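Local atomic coordinates of RNA-dependent RNA Polymerase (Bombyx mori cytoplasmic polyhedrosis virus, PDB entry 6TZ0), a protein that catalyses RNA-templated RNA synthesis, transcribing the viral double-stranded genome into plus strands and, after core assembly, probably making the complementary minus strands. Residues 398-403 and 508-513. Sequence-based numbering, arbitrary orientation.
Sequences SSFTDE and KQIYDL
Phe400, Ile510 and Leu513 form a small apolar contact within the central polymerase domain, about 31 Å from the centre of the chain, joining the turn that leads into helix 401-409 to the chain that follows helix 501-508. The backbones stay well apart, Phe400 CA and Ile510 CA being 7.4 Å from each other, and the bridging is done by side chains. The Phe400 ring is approached from two directions. Over one face, displaced toward the rim, sits the delta methyl of Ile510: its CD1 is 4.0 Å from Phe400 CG. That reach follows from an extended side chain, with Ile510 CG1 anti to the backbone N (chi1 -158°) and CD1 anti to CA (chi2 166°). At the ring edge, near its plane, Leu513 CD1 comes to 3.8 Å from Phe400 CD1, and Leu513 CB lies 3.9 Å from Phe400 CE1. The Phe400 and Leu513 side chains run past one another in opposite senses, whereas Phe400 meets Ile510 at roughly a right angle. Leu513 also serves a second partner: its CD2 touches the aliphatic CG of Glu403, 3.7 Å away, one turn along from Phe400. The Glu403 carboxylate makes a long, weak ion pair with Arg407 of the same helix. Elsewhere, Tyr396 meets the Phe400 ring edge-to-face, Leu513 also packs on Ile404 and Arg407, and Ile510 reaches Val650 and Gln653 of helix 644-665. The contact lies away from the metal- and nucleotide-binding sites of the polymerase. No hydrogen bond or salt bridge crosses between 398-403 and 508-513; with about 220 Å² buried in total, their direct association rests on van der Waals and hydrophobic contact, which depends on shape rather than on directional polar bonds.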
loop_
_atom_site.group_PDB
_atom_site.type_symbol
_atom_site.label_atom_id
_atom_site.label_comp_id
_atom_site.label_asym_id
_atom_site.label_seq_id
_atom_site.Cartn_x
_atom_site.Cartn_y
_atom_site.Cartn_z
ATOM N N SER A 398 -18.033 -18.723 -8.205
ATOM C CA SER A 398 -17.628 -20.043 -8.664
ATOM C C SER A 398 -17.817 -20.241 -10.158
ATOM O O SER A 398 -17.329 -21.238 -10.696
ATOM C CB SER A 398 -18.403 -21.107 -7.899
ATOM O OG SER A 398 -19.784 -21.027 -8.191
ATOM N N SER A 399 -18.506 -19.332 -10.838
ATOM C CA SER A 399 -18.631 -19.402 -12.283
ATOM C C SER A 399 -17.444 -18.795 -13.015
ATOM O O SER A 399 -17.405 -18.851 -14.245
ATOM C CB SER A 399 -19.922 -18.712 -12.709
ATOM O OG SER A 399 -19.900 -17.352 -12.338
ATOM N N PHE A 400 -16.476 -18.232 -12.297
ATOM C CA PHE A 400 -15.305 -17.617 -12.902
ATOM C C PHE A 400 -14.041 -18.448 -12.761
ATOM O O PHE A 400 -13.021 -18.078 -13.341
ATOM C CB PHE A 400 -15.054 -16.235 -12.289
ATOM C CG PHE A 400 -16.068 -15.203 -12.676
ATOM C CD1 PHE A 400 -15.947 -14.509 -13.866
ATOM C CD2 PHE A 400 -17.144 -14.927 -11.853
ATOM C CE1 PHE A 400 -16.875 -13.558 -14.221
ATOM C CE2 PHE A 400 -18.072 -13.982 -12.208
ATOM C CZ PHE A 400 -17.938 -13.302 -13.397
ATOM N N THR A 401 -14.087 -19.568 -12.034
ATOM C CA THR A 401 -12.858 -20.230 -11.603
ATOM C C THR A 401 -12.122 -20.920 -12.745
ATOM O O THR A 401 -10.887 -20.951 -12.746
ATOM C CB THR A 401 -13.162 -21.236 -10.498
ATOM O OG1 THR A 401 -14.108 -22.191 -10.979
ATOM C CG2 THR A 401 -13.726 -20.542 -9.282
ATOM N N ASP A 402 -12.841 -21.455 -13.729
ATOM C CA ASP A 402 -12.180 -22.217 -14.783
ATOM C C ASP A 402 -11.482 -21.317 -15.796
ATOM O O ASP A 402 -10.365 -21.630 -16.235
ATOM C CB ASP A 402 -13.191 -23.123 -15.476
ATOM C CG ASP A 402 -12.536 -24.090 -16.433
ATOM O OD1 ASP A 402 -11.906 -25.061 -15.955
ATOM O OD2 ASP A 402 -12.646 -23.878 -17.661
ATOM N N GLU A 403 -12.102 -20.191 -16.147
ATOM C CA GLU A 403 -11.458 -19.202 -17.002
ATOM C C GLU A 403 -10.242 -18.579 -16.325
ATOM O O GLU A 403 -9.198 -18.392 -16.965
ATOM C CB GLU A 403 -12.468 -18.124 -17.385
ATOM C CG GLU A 403 -11.920 -17.038 -18.281
ATOM C CD GLU A 403 -11.595 -17.524 -19.675
ATOM O OE1 GLU A 403 -12.234 -18.492 -20.142
ATOM O OE2 GLU A 403 -10.697 -16.931 -20.311
ATOM N N LYS A 508 -6.509 -11.105 -9.305
ATOM C CA LYS A 508 -6.296 -10.040 -10.271
ATOM C C LYS A 508 -6.910 -10.367 -11.626
ATOM O O LYS A 508 -7.222 -9.453 -12.393
ATOM C CB LYS A 508 -4.786 -9.807 -10.387
ATOM C CG LYS A 508 -4.310 -8.673 -11.251
ATOM C CD LYS A 508 -2.797 -8.652 -11.256
ATOM C CE LYS A 508 -2.263 -7.507 -12.084
ATOM N NZ LYS A 508 -2.568 -7.703 -13.525
ATOM N N GLN A 509 -7.118 -11.648 -11.927
ATOM C CA GLN A 509 -7.583 -12.034 -13.249
ATOM C C GLN A 509 -9.065 -11.770 -13.460
ATOM O O GLN A 509 -9.508 -11.734 -14.611
ATOM C CB GLN A 509 -7.294 -13.510 -13.495
ATOM C CG GLN A 509 -5.840 -13.885 -13.370
ATOM C CD GLN A 509 -4.951 -13.166 -14.353
ATOM O OE1 GLN A 509 -5.314 -12.955 -15.506
ATOM N NE2 GLN A 509 -3.767 -12.785 -13.896
ATOM N N ILE A 510 -9.840 -11.569 -12.391
ATOM C CA ILE A 510 -11.281 -11.373 -12.535
ATOM C C ILE A 510 -11.622 -9.974 -13.029
ATOM O O ILE A 510 -12.750 -9.741 -13.476
ATOM C CB ILE A 510 -11.980 -11.702 -11.199
ATOM C CG1 ILE A 510 -13.459 -12.047 -11.408
ATOM C CG2 ILE A 510 -11.876 -10.547 -10.234
ATOM C CD1 ILE A 510 -14.125 -12.690 -10.227
ATOM N N TYR A 511 -10.665 -9.040 -13.000
ATOM C CA TYR A 511 -10.921 -7.707 -13.532
ATOM C C TYR A 511 -11.079 -7.709 -15.042
ATOM O O TYR A 511 -11.733 -6.816 -15.586
ATOM C CB TYR A 511 -9.800 -6.737 -13.178
ATOM C CG TYR A 511 -9.576 -6.508 -11.710
ATOM C CD1 TYR A 511 -10.564 -5.954 -10.925
ATOM C CD2 TYR A 511 -8.340 -6.740 -11.133
ATOM C CE1 TYR A 511 -10.359 -5.713 -9.591
ATOM C CE2 TYR A 511 -8.124 -6.494 -9.798
ATOM C CZ TYR A 511 -9.141 -5.981 -9.034
ATOM O OH TYR A 511 -8.944 -5.726 -7.705
ATOM N N ASP A 512 -10.498 -8.683 -15.726
ATOM C CA ASP A 512 -10.621 -8.807 -17.168
ATOM C C ASP A 512 -11.857 -9.582 -17.588
ATOM O O ASP A 512 -12.028 -9.850 -18.779
ATOM C CB ASP A 512 -9.379 -9.486 -17.740
ATOM C CG ASP A 512 -8.135 -8.652 -17.564
ATOM O OD1 ASP A 512 -8.251 -7.410 -17.526
ATOM O OD2 ASP A 512 -7.039 -9.238 -17.457
ATOM N N LEU A 513 -12.717 -9.951 -16.646
ATOM C CA LEU A 513 -13.870 -10.779 -16.938
ATOM C C LEU A 513 -15.189 -10.107 -16.600
ATOM O O LEU A 513 -16.245 -10.667 -16.907
ATOM C CB LEU A 513 -13.768 -12.103 -16.176
ATOM C CG LEU A 513 -12.551 -12.966 -16.487
ATOM C CD1 LEU A 513 -12.578 -14.178 -15.607
ATOM C CD2 LEU A 513 -12.533 -13.364 -17.939
#